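Side-chain contacts in Glyoxalase/bleomycin resistance protein/dioxygenase (Sphaerobacter thermophilus, PDB 4HC5), which is of unproven function but belongs to the vicinal oxygen chelate superfamily and is tentatively assigned dioxygenase activity: residues Lys26-Tyr31 / Val63-Pro68; His15-Ile20 / Thr81-Ile86; Asp91-Thr96 / Phe128-Glu133; Thr96-Glu99 / Thr103-Lys106. All coordinates share one frame; numbering follows the deposited sequence.

Contact 1: residues Lys26-Tyr31 / Val63-Pro68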
loop_
_atom_site.group_PDB
_atom_site.type_symbol
_atom_site.label_atom_id
_atom_site.label_comp_id
_atom_site.label_asym_id
_atom_site.label_seq_id
_atom_site.Cartn_x
_atom_site.Cartn_y
_atom_site.Cartn_z
ATOM N N LYS A 26 10.737 -14.518 9.912
ATOM C CA LYS A 26 11.457 -13.464 10.636
ATOM C C LYS A 26 10.725 -12.142 10.496
ATOM O O LYS A 26 10.653 -11.357 11.452
ATOM C CB LYS A 26 12.876 -13.313 10.138
ATOM C CG LYS A 26 13.740 -14.474 10.593
ATOM C CD LYS A 26 15.096 -14.403 10.009
ATOM C CE LYS A 26 15.874 -15.682 10.321
ATOM N NZ LYS A 26 16.734 -15.460 11.502
ATOM N N ALA A 27 10.157 -11.902 9.314
ATOM C CA ALA A 27 9.388 -10.664 9.107
ATOM C C ALA A 27 8.156 -10.620 9.990
ATOM O O ALA A 27 7.862 -9.617 10.643
ATOM C CB ALA A 27 9.060 -10.452 7.638
ATOM N N LEU A 28 7.483 -11.765 10.122
ATOM C CA LEU A 28 6.336 -11.846 11.040
ATOM C C LEU A 28 6.778 -11.482 12.454
ATOM O O LEU A 28 6.055 -10.737 13.168
ATOM C CB LEU A 28 5.696 -13.219 11.038
ATOM C CG LEU A 28 4.675 -13.509 9.948
ATOM C CD1 LEU A 28 4.328 -15.011 9.966
ATOM C CD2 LEU A 28 3.405 -12.658 10.273
ATOM N N ASP A 29 7.906 -12.036 12.888
ATOM C CA ASP A 29 8.345 -11.748 14.263
ATOM C C ASP A 29 8.493 -10.235 14.445
ATOM O O ASP A 29 8.093 -9.673 15.438
ATOM C CB ASP A 29 9.645 -12.459 14.555
ATOM C CG ASP A 29 10.085 -12.397 16.009
ATOM O OD1 ASP A 29 9.274 -12.360 16.983
ATOM O OD2 ASP A 29 11.324 -12.448 16.149
ATOM N N PHE A 30 9.126 -9.592 13.488
ATOM C CA PHE A 30 9.400 -8.183 13.551
ATOM C C PHE A 30 8.069 -7.362 13.589
ATOM O O PHE A 30 7.838 -6.509 14.433
ATOM C CB PHE A 30 10.265 -7.709 12.410
ATOM C CG PHE A 30 10.529 -6.231 12.456
ATOM C CD1 PHE A 30 11.481 -5.685 13.313
ATOM C CD2 PHE A 30 9.842 -5.373 11.648
ATOM C CE1 PHE A 30 11.754 -4.334 13.310
ATOM C CE2 PHE A 30 10.064 -4.037 11.687
ATOM C CZ PHE A 30 11.030 -3.510 12.508
ATOM N N TYR A 31 7.238 -7.574 12.579
ATOM C CA TYR A 31 5.993 -6.780 12.449
ATOM C C TYR A 31 5.056 -7.051 13.626
ATOM O O TYR A 31 4.412 -6.102 14.069
ATOM C CB TYR A 31 5.277 -6.994 11.077
ATOM C CG TYR A 31 6.059 -6.305 9.995
ATOM C CD1 TYR A 31 5.782 -4.982 9.689
ATOM C CD2 TYR A 31 7.089 -6.888 9.345
ATOM C CE1 TYR A 31 6.552 -4.245 8.797
ATOM C CE2 TYR A 31 7.883 -6.180 8.419
ATOM C CZ TYR A 31 7.649 -4.840 8.163
ATOM O OH TYR A 31 8.417 -4.077 7.330
ATOM N N VAL A 63 -0.771 -5.216 5.398
ATOM C CA VAL A 63 0.494 -5.241 4.654
ATOM C C VAL A 63 0.861 -6.726 4.432
ATOM O O VAL A 63 0.933 -7.516 5.391
ATOM C CB VAL A 63 1.606 -4.538 5.460
ATOM C CG1 VAL A 63 2.991 -4.672 4.762
ATOM C CG2 VAL A 63 1.214 -3.064 5.736
ATOM N N ALA A 64 1.025 -7.087 3.143
ATOM C CA ALA A 64 1.440 -8.416 2.753
ATOM C C ALA A 64 3.020 -8.449 2.830
ATOM O O ALA A 64 3.713 -7.507 2.417
ATOM C CB ALA A 64 0.960 -8.741 1.338
ATOM N N LEU A 65 3.469 -9.560 3.407
ATOM C CA LEU A 65 4.925 -9.803 3.554
ATOM C C LEU A 65 5.326 -10.762 2.454
ATOM O O LEU A 65 5.277 -11.964 2.609
ATOM C CB LEU A 65 5.168 -10.401 4.941
ATOM C CG LEU A 65 4.720 -9.500 6.151
ATOM C CD1 LEU A 65 5.044 -10.180 7.473
ATOM C CD2 LEU A 65 5.322 -8.078 6.040
ATOM N N GLY A 66 5.661 -10.173 1.304
ATOM C CA GLY A 66 5.978 -10.909 0.088
ATOM C C GLY A 66 7.471 -11.293 0.006
ATOM O O GLY A 66 8.298 -10.760 0.732
ATOM N N LEU A 67 7.769 -12.220 -0.888
ATOM C CA LEU A 67 9.147 -12.643 -1.166
ATOM C C LEU A 67 9.555 -12.255 -2.570
ATOM O O LEU A 67 8.662 -12.241 -3.460
ATOM C CB LEU A 67 9.326 -14.158 -1.016
ATOM C CG LEU A 67 9.223 -14.729 0.415
ATOM C CD1 LEU A 67 9.073 -16.244 0.368
ATOM C CD2 LEU A 67 10.393 -14.282 1.292
ATOM N N PRO A 68 10.860 -12.064 -2.840
ATOM C CA PRO A 68 11.250 -11.843 -4.193
ATOM C C PRO A 68 10.740 -12.896 -5.160
ATOM O O PRO A 68 10.401 -12.630 -6.333
ATOM C CB PRO A 68 12.760 -11.805 -4.110
ATOM C CG PRO A 68 13.038 -11.309 -2.742
ATOM C CD PRO A 68 11.955 -11.889 -1.895
#
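L65 extends from strand 63-66 toward the helix and divides its two methyls between three residues of helix 26-31. Its CD1 branch makes the aliphatic part of the contact, lying 4.0 Å from A27 CB and 4.1 Å from L28 CD2. The same methyl also rests against the helix backbone, with L65 CD1 3.9 Å from L28 N. L28 does not aim its CB at the strand; its CG lies anti to its carbonyl carbon (chi1 -84°), which brings the isobutyl end nearer.

The other branch makes a CH-pi contact: L65 CD2 stands over one face of the Y31 ring, 4.2 Å from the centroid and 23° off the ring normal, displaced toward CD2 and CE2. F30 CD2 comes against the opposite face, sandwiching the ring. At its polar end Y31 OH is hydrogen-bonded to D122, which anchors the hydroxyl while the ring stays in apolar surroundings.

V52 and V54 of strand 49-55 also touch L28, and I19 of strand 13-20 adjoins both Y31 and L65. Helix and strand run at 149° to each other, the helix packing across one four-stranded sheet, as in the first βαβββ module of the vicinal oxygen chelate fold.

Contact 2: residues His15-Ile20 / Thr81-Ile86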
loop_
_atom_site.group_PDB
_atom_site.type_symbol
_atom_site.label_atom_id
_atom_site.label_comp_id
_atom_site.label_asym_id
_atom_site.label_seq_id
_atom_site.Cartn_x
_atom_site.Cartn_y
_atom_site.Cartn_z
ATOM N N HIS A 15 -7.445 -3.356 0.182
ATOM C CA HIS A 15 -7.280 -4.524 1.034
ATOM C C HIS A 15 -5.891 -4.569 1.699
ATOM O O HIS A 15 -5.763 -4.812 2.909
ATOM C CB HIS A 15 -7.500 -5.818 0.229
ATOM C CG HIS A 15 -7.306 -7.014 1.060
ATOM N ND1 HIS A 15 -6.071 -7.598 1.240
ATOM C CD2 HIS A 15 -8.171 -7.699 1.854
ATOM C CE1 HIS A 15 -6.206 -8.623 2.127
ATOM N NE2 HIS A 15 -7.475 -8.676 2.511
ATOM N N SER A 16 -4.881 -4.358 0.876
ATOM C CA SER A 16 -3.488 -4.572 1.302
ATOM C C SER A 16 -2.560 -3.946 0.276
ATOM O O SER A 16 -2.880 -3.815 -0.873
ATOM C CB SER A 16 -3.148 -6.046 1.465
ATOM O OG SER A 16 -3.561 -6.847 0.391
ATOM N N ALA A 17 -1.372 -3.593 0.790
ATOM C CA ALA A 17 -0.185 -3.273 -0.024
ATOM C C ALA A 17 0.908 -4.287 0.393
ATOM O O ALA A 17 0.776 -4.948 1.417
ATOM C CB ALA A 17 0.262 -1.852 0.262
ATOM N N THR A 18 1.906 -4.419 -0.426
ATOM C CA THR A 18 2.921 -5.434 -0.252
ATOM C C THR A 18 4.319 -4.828 -0.048
ATOM O O THR A 18 4.683 -3.850 -0.725
ATOM C CB THR A 18 2.951 -6.396 -1.480
ATOM O OG1 THR A 18 1.647 -6.922 -1.696
ATOM C CG2 THR A 18 3.919 -7.584 -1.330
ATOM N N ILE A 19 5.032 -5.467 0.880
ATOM C CA ILE A 19 6.492 -5.160 0.994
ATOM C C ILE A 19 7.215 -6.490 0.668
ATOM O O ILE A 19 6.631 -7.549 0.700
ATOM C CB ILE A 19 6.879 -4.596 2.324
ATOM C CG1 ILE A 19 6.593 -5.584 3.465
ATOM C CG2 ILE A 19 6.179 -3.242 2.577
ATOM C CD1 ILE A 19 7.213 -5.221 4.831
ATOM N N ILE A 20 8.459 -6.371 0.324
ATOM C CA ILE A 20 9.329 -7.517 0.007
ATOM C C ILE A 20 10.310 -7.718 1.160
ATOM O O ILE A 20 11.064 -6.822 1.495
ATOM C CB ILE A 20 10.021 -7.278 -1.348
ATOM C CG1 ILE A 20 9.061 -6.835 -2.474
ATOM C CG2 ILE A 20 10.778 -8.558 -1.791
ATOM C CD1 ILE A 20 7.956 -7.800 -2.853
ATOM N N THR A 81 9.583 2.204 0.719
ATOM C CA THR A 81 8.429 1.390 0.415
ATOM C C THR A 81 7.314 2.198 -0.224
ATOM O O THR A 81 6.470 1.647 -0.829
ATOM C CB THR A 81 7.832 0.745 1.664
ATOM O OG1 THR A 81 7.454 1.747 2.590
ATOM C CG2 THR A 81 8.810 -0.214 2.313
ATOM N N GLY A 82 7.348 3.490 -0.014
ATOM C CA GLY A 82 6.201 4.341 -0.432
ATOM C C GLY A 82 5.041 4.202 0.537
ATOM O O GLY A 82 3.953 4.709 0.301
ATOM N N ILE A 83 5.229 3.489 1.641
ATOM C CA ILE A 83 4.185 3.292 2.695
ATOM C C ILE A 83 4.469 4.268 3.818
ATOM O O ILE A 83 5.553 4.327 4.395
ATOM C CB ILE A 83 4.098 1.853 3.201
ATOM C CG1 ILE A 83 3.646 0.933 2.071
ATOM C CG2 ILE A 83 3.144 1.721 4.404
ATOM C CD1 ILE A 83 3.790 -0.574 2.324
ATOM N N SER A 84 3.413 5.005 4.174
ATOM C CA SER A 84 3.458 5.905 5.322
ATOM C C SER A 84 2.520 5.333 6.387
ATOM O O SER A 84 1.429 4.809 6.087
ATOM C CB SER A 84 3.042 7.311 4.981
ATOM O OG SER A 84 3.884 7.886 3.985
ATOM N N LEU A 85 2.943 5.408 7.620
ATOM C CA LEU A 85 2.283 4.842 8.790
ATOM C C LEU A 85 1.937 5.985 9.762
ATOM O O LEU A 85 2.754 6.865 9.979
ATOM C CB LEU A 85 3.193 3.840 9.492
ATOM C CG LEU A 85 3.656 2.635 8.651
ATOM C CD1 LEU A 85 4.708 1.811 9.446
ATOM C CD2 LEU A 85 2.484 1.772 8.183
ATOM N N ILE A 86 0.751 5.872 10.376
ATOM C CA ILE A 86 0.312 6.841 11.383
ATOM C C ILE A 86 0.425 6.246 12.790
ATOM O O ILE A 86 0.097 5.067 13.023
ATOM C CB ILE A 86 -1.162 7.277 11.152
ATOM C CG1 ILE A 86 -1.262 8.013 9.806
ATOM C CG2 ILE A 86 -1.687 8.123 12.290
ATOM C CD1 ILE A 86 -0.439 9.230 9.597
HETATM O O HOH W 1 6.442 -1.641 -0.719
#
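Strands 15-20 and 81-86 approach to 8.6 Å between their axes, with their N-to-C directions at 131°. This is well away from antiparallel, and the spacing is too wide for direct backbone pairing. They come nearer at one end, where the CA atoms of I19 and T81 are 6.9 Å apart, than at A17 and I83. At the closer end a water spans the backbones, donating to T18 O at 2.8 Å and, over a longer 3.3 Å, to T81 O.

Each strand is an edge strand of a different four-stranded sheet within the chain, so the contact joins the two βαβββ modules of the vicinal oxygen chelate fold. The second subunit also meets both strands: S16, S84, L85 and I86 pair antiparallel with a strand of that chain, and T18 OG1 is hydrogen-bonded to G82 O of the second subunit.

Between the strands the packing is apolar. I19 CG2 is the central methyl, 3.6 Å from I83 CD1 and 4.0 Å from T81 CG2. In I19 the CG1 branch sits between backbone N and carbonyl carbon (chi1 62°), and CG2 is the branch directed at the other strand. The I19 and I83 side chains meet at roughly a right angle, whereas I19 and T81 lie alongside each other, pointing the same way. A17 CB adds a looser touch on I83 CD1 at 4.3 Å. T81 turns its hydroxyl back to its own strand: OG1 accepts from I83 N at 3.0 Å in an ST turn and is also hydrogen-bonded to Q127 O, while its methyl remains against I19.

Contact 3: residues Asp91-Thr96 / Phe128-Glu133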
loop_
_atom_site.group_PDB
_atom_site.type_symbol
_atom_site.label_atom_id
_atom_site.label_comp_id
_atom_site.label_asym_id
_atom_site.label_seq_id
_atom_site.Cartn_x
_atom_site.Cartn_y
_atom_site.Cartn_z
ATOM N N ASP A 91 6.355 10.401 20.044
ATOM C CA ASP A 91 7.420 10.401 21.034
ATOM C C ASP A 91 7.474 9.020 21.703
ATOM O O ASP A 91 8.500 8.468 21.888
ATOM C CB ASP A 91 7.179 11.467 22.066
ATOM C CG ASP A 91 7.465 12.823 21.558
ATOM O OD1 ASP A 91 8.214 12.974 20.616
ATOM O OD2 ASP A 91 6.921 13.732 22.152
ATOM N N GLU A 92 6.331 8.474 22.042
ATOM C CA GLU A 92 6.280 7.143 22.642
ATOM C C GLU A 92 6.719 6.076 21.663
ATOM O O GLU A 92 7.440 5.146 22.021
ATOM C CB GLU A 92 4.889 6.843 23.169
ATOM C CG GLU A 92 4.842 5.554 23.946
ATOM C CD GLU A 92 5.670 5.634 25.254
ATOM O OE1 GLU A 92 6.130 4.578 25.694
ATOM O OE2 GLU A 92 5.889 6.744 25.843
ATOM N N ALA A 93 6.255 6.192 20.411
ATOM C CA ALA A 93 6.632 5.201 19.379
ATOM C C ALA A 93 8.163 5.204 19.199
ATOM O O ALA A 93 8.825 4.154 19.157
ATOM C CB ALA A 93 5.919 5.412 18.043
ATOM N N TYR A 94 8.699 6.387 19.065
ATOM C CA TYR A 94 10.142 6.506 18.900
ATOM C C TYR A 94 10.916 5.904 20.096
ATOM O O TYR A 94 11.880 5.151 19.912
ATOM C CB TYR A 94 10.563 7.954 18.680
ATOM C CG TYR A 94 12.037 8.221 18.654
ATOM C CD1 TYR A 94 12.811 7.936 17.559
ATOM C CD2 TYR A 94 12.674 8.725 19.751
ATOM C CE1 TYR A 94 14.179 8.144 17.547
ATOM C CE2 TYR A 94 14.054 8.922 19.769
ATOM C CZ TYR A 94 14.806 8.633 18.671
ATOM O OH TYR A 94 16.191 8.879 18.676
ATOM N N LYS A 95 10.510 6.237 21.318
ATOM C CA LYS A 95 11.166 5.780 22.523
ATOM C C LYS A 95 11.084 4.244 22.575
ATOM O O LYS A 95 12.115 3.558 22.748
ATOM C CB LYS A 95 10.529 6.395 23.745
ATOM C CG LYS A 95 11.282 6.036 25.026
ATOM C CD LYS A 95 10.746 6.932 26.109
ATOM C CE LYS A 95 10.075 6.193 27.222
ATOM N NZ LYS A 95 11.115 5.846 28.203
ATOM N N THR A 96 9.849 3.704 22.510
ATOM C CA THR A 96 9.697 2.270 22.740
ATOM C C THR A 96 10.266 1.461 21.571
ATOM O O THR A 96 10.944 0.481 21.748
ATOM C CB THR A 96 8.253 1.944 22.961
ATOM O OG1 THR A 96 7.835 2.703 24.132
ATOM C CG2 THR A 96 7.977 0.447 23.079
ATOM N N PHE A 128 10.005 3.082 6.078
ATOM C CA PHE A 128 8.626 3.657 6.244
ATOM C C PHE A 128 8.771 5.077 6.745
ATOM O O PHE A 128 9.625 5.395 7.592
ATOM C CB PHE A 128 7.836 2.836 7.268
ATOM C CG PHE A 128 7.650 1.411 6.893
ATOM C CD1 PHE A 128 6.645 1.004 6.095
ATOM C CD2 PHE A 128 8.555 0.447 7.280
ATOM C CE1 PHE A 128 6.485 -0.307 5.730
ATOM C CE2 PHE A 128 8.439 -0.871 6.883
ATOM C CZ PHE A 128 7.341 -1.266 6.130
ATOM N N PHE A 129 7.793 5.912 6.375
ATOM C CA PHE A 129 7.614 7.266 6.915
ATOM C C PHE A 129 6.569 7.160 8.022
ATOM O O PHE A 129 5.495 6.595 7.790
ATOM C CB PHE A 129 7.161 8.169 5.792
ATOM C CG PHE A 129 7.100 9.648 6.123
ATOM C CD1 PHE A 129 8.177 10.274 6.754
ATOM C CD2 PHE A 129 6.051 10.449 5.684
ATOM C CE1 PHE A 129 8.130 11.639 6.970
ATOM C CE2 PHE A 129 6.028 11.806 5.893
ATOM C CZ PHE A 129 7.110 12.395 6.540
ATOM N N LEU A 130 6.910 7.597 9.247
ATOM C CA LEU A 130 6.123 7.508 10.414
ATOM C C LEU A 130 5.688 8.924 10.774
ATOM O O LEU A 130 6.516 9.781 11.035
ATOM C CB LEU A 130 6.885 6.865 11.575
ATOM C CG LEU A 130 6.137 6.704 12.871
ATOM C CD1 LEU A 130 4.924 5.786 12.715
ATOM C CD2 LEU A 130 7.074 6.185 14.008
ATOM N N VAL A 131 4.364 9.132 10.828
ATOM C CA VAL A 131 3.774 10.446 11.032
ATOM C C VAL A 131 2.797 10.431 12.191
ATOM O O VAL A 131 2.033 9.497 12.350
ATOM C CB VAL A 131 3.040 10.933 9.724
ATOM C CG1 VAL A 131 2.569 12.380 9.948
ATOM C CG2 VAL A 131 3.935 10.815 8.524
ATOM N N GLU A 132 2.867 11.478 13.034
ATOM C CA GLU A 132 1.965 11.603 14.144
ATOM C C GLU A 132 0.660 12.206 13.611
ATOM O O GLU A 132 0.666 13.245 12.974
ATOM C CB GLU A 132 2.557 12.524 15.201
ATOM C CG GLU A 132 1.746 12.525 16.477
ATOM C CD GLU A 132 2.514 13.216 17.628
ATOM O OE1 GLU A 132 2.850 14.459 17.561
ATOM O OE2 GLU A 132 2.812 12.469 18.557
ATOM N N GLU A 133 -0.412 11.591 14.021
ATOM C CA GLU A 133 -1.772 11.971 13.599
ATOM C C GLU A 133 -2.111 13.364 13.987
ATOM O O GLU A 133 -2.047 13.692 15.198
ATOM C CB GLU A 133 -2.799 10.975 14.140
ATOM C CG GLU A 133 -4.176 11.148 13.520
ATOM C CD GLU A 133 -5.174 10.055 13.959
ATOM O OE1 GLU A 133 -5.733 9.393 13.060
ATOM O OE2 GLU A 133 -5.422 9.902 15.203
ATOM O OXT GLU A 133 -2.511 14.169 13.073
HETATM O O HOH W 2 4.449 12.546 20.640
#
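In the second βαβββ module of the vicinal oxygen chelate fold, helix 90-99 lies over the sheet that contains strand 126-132, and this contact joins the two at A93-L130 and D91-E132. The apolar part is a single, loose methyl-to-methyl touch, A93 CB to L130 CD2 at 4.3 Å. Both side chains start toward the opposite segment.

Nearer the start of the helix the link is polar and runs through a water. That water accepts from D91 N at 2.9 Å and donates to E132 OE2 at 2.7 Å. E132 OE2 also accepts from I90 N, so one carboxylate oxygen serves two amides of the first helical turn, one directly and one through water. E132 holds an extended course, with chi1 -171° and chi2 168°, which carries its carboxylate across to the helix. D91 starts away from the strand, and its OD1 forms a salt bridge with R116; R116 also makes a long, weak ion pair with E132, probably easing the repulsion between the two acids.

Beyond the two segments, A93 also packs on T87 of strand 79-87 and on M10 of the second subunit, while L130 touches F104 of strand 103-110 and I11 of the second subunit.

Contact 4: residues Thr96-Glu99 / Thr103-Lys106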
loop_
_atom_site.group_PDB
_atom_site.type_symbol
_atom_site.label_atom_id
_atom_site.label_comp_id
_atom_site.label_asym_id
_atom_site.label_seq_id
_atom_site.Cartn_x
_atom_site.Cartn_y
_atom_site.Cartn_z
ATOM N N THR A 96 9.849 3.704 22.510
ATOM C CA THR A 96 9.697 2.270 22.740
ATOM C C THR A 96 10.266 1.461 21.571
ATOM O O THR A 96 10.944 0.481 21.748
ATOM C CB THR A 96 8.253 1.944 22.961
ATOM O OG1 THR A 96 7.835 2.703 24.132
ATOM C CG2 THR A 96 7.977 0.447 23.079
ATOM N N LEU A 97 10.022 1.912 20.346
ATOM C CA LEU A 97 10.613 1.185 19.206
ATOM C C LEU A 97 12.148 1.205 19.201
ATOM O O LEU A 97 12.789 0.223 18.872
ATOM C CB LEU A 97 10.070 1.651 17.846
ATOM C CG LEU A 97 8.553 1.356 17.612
ATOM C CD1 LEU A 97 8.126 1.919 16.241
ATOM C CD2 LEU A 97 8.199 -0.136 17.751
ATOM N N THR A 98 12.737 2.348 19.608
ATOM C CA THR A 98 14.207 2.400 19.751
ATOM C C THR A 98 14.688 1.374 20.811
ATOM O O THR A 98 15.655 0.679 20.601
ATOM C CB THR A 98 14.678 3.807 20.144
ATOM O OG1 THR A 98 14.414 4.664 19.031
ATOM C CG2 THR A 98 16.176 3.873 20.409
ATOM N N GLU A 99 14.011 1.322 21.946
ATOM C CA GLU A 99 14.301 0.323 23.029
ATOM C C GLU A 99 14.264 -1.141 22.507
ATOM O O GLU A 99 15.040 -1.971 22.869
ATOM C CB GLU A 99 13.339 0.471 24.196
ATOM C CG GLU A 99 13.507 1.696 25.066
ATOM C CD GLU A 99 12.388 1.858 26.104
ATOM O OE1 GLU A 99 11.556 0.921 26.268
ATOM O OE2 GLU A 99 12.353 2.947 26.742
ATOM N N THR A 103 15.744 0.744 14.031
ATOM C CA THR A 103 16.587 1.799 13.412
ATOM C C THR A 103 15.807 2.934 12.863
ATOM O O THR A 103 15.083 2.733 11.903
ATOM C CB THR A 103 17.466 1.201 12.247
ATOM O OG1 THR A 103 18.269 0.142 12.797
ATOM C CG2 THR A 103 18.381 2.216 11.661
ATOM N N PHE A 104 15.947 4.091 13.478
ATOM C CA PHE A 104 15.359 5.353 12.979
ATOM C C PHE A 104 16.444 6.201 12.357
ATOM O O PHE A 104 17.644 6.110 12.737
ATOM C CB PHE A 104 14.770 6.174 14.108
ATOM C CG PHE A 104 13.519 5.635 14.671
ATOM C CD1 PHE A 104 13.468 4.691 15.678
ATOM C CD2 PHE A 104 12.302 6.083 14.149
ATOM C CE1 PHE A 104 12.292 4.183 16.112
ATOM C CE2 PHE A 104 11.102 5.585 14.620
ATOM C CZ PHE A 104 11.091 4.618 15.599
ATOM N N THR A 105 16.074 7.058 11.413
ATOM C CA THR A 105 17.023 7.976 10.807
ATOM C C THR A 105 17.434 9.149 11.754
ATOM O O THR A 105 18.529 9.687 11.643
ATOM C CB THR A 105 16.535 8.511 9.468
ATOM O OG1 THR A 105 15.328 9.198 9.658
ATOM C CG2 THR A 105 16.347 7.379 8.459
ATOM N N LYS A 106 16.491 9.526 12.605
ATOM C CA LYS A 106 16.658 10.671 13.544
ATOM C C LYS A 106 15.411 10.769 14.417
ATOM O O LYS A 106 14.383 10.096 14.100
ATOM C CB LYS A 106 16.959 11.994 12.836
ATOM C CG LYS A 106 15.860 12.388 11.841
ATOM C CD LYS A 106 16.173 13.683 11.085
ATOM C CE LYS A 106 15.073 13.986 10.098
ATOM N NZ LYS A 106 15.535 15.186 9.377
#
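F104 sets the CD1, CE1 and CZ atoms of its ring against residues 96-99, the last turn of helix 90-99, where it overlaps L97 and T98. The helix and the strand that follows it are successive elements of a βαβββ module of the vicinal oxygen chelate fold, and this aromatic ring packs the chain back onto the helix it has just left. The CA atoms of T98 and T103 are 6.8 Å apart.

L97 CB comes at the edge of the ring, close to its plane, and is 3.8 Å from F104 CE1. The leucine's CD1 methyl is farther, 4.1 Å from F104 CZ. The L97 and F104 side chains cross at about a right angle. F104 has its CG anti to the carbonyl carbon (chi1 -72°), a setting that swings the ring toward the helix. Y94, a turn earlier than T98, meets F104 edge-to-face. L97 in turn packs on L35, on V102 in the connecting loop and on M10 of the second subunit.

T98 borders the more exposed side of the contact, its side chain slanting across that of F104. Its hydroxyl is hydrogen-bonded to Y94 O within the helix, and the same T98 OG1 lies 3.5 Å from F104 CD1.

From the N terminus, strand 13-20 enters contact 2 and helix 24-34 enters contact 1. Contact 1 closes first, at strand 62-66, and is nested inside the longer loop that contact 2 closes at strand 79-87. Those two contacts share the first sheet, where strands 13-20 and 62-66 are neighbours, and contact 2 leads on to the second. Contacts 3 and 4 then start from the same helix, 90-99, and share T96; contact 4 closes after a short turn, within the loop that contact 3 completes at strand 126-132. Neighbouring strands 79-87 and 126-132 join contacts 2 and 3, while Y31 and F128 touch between contacts 1 and 3.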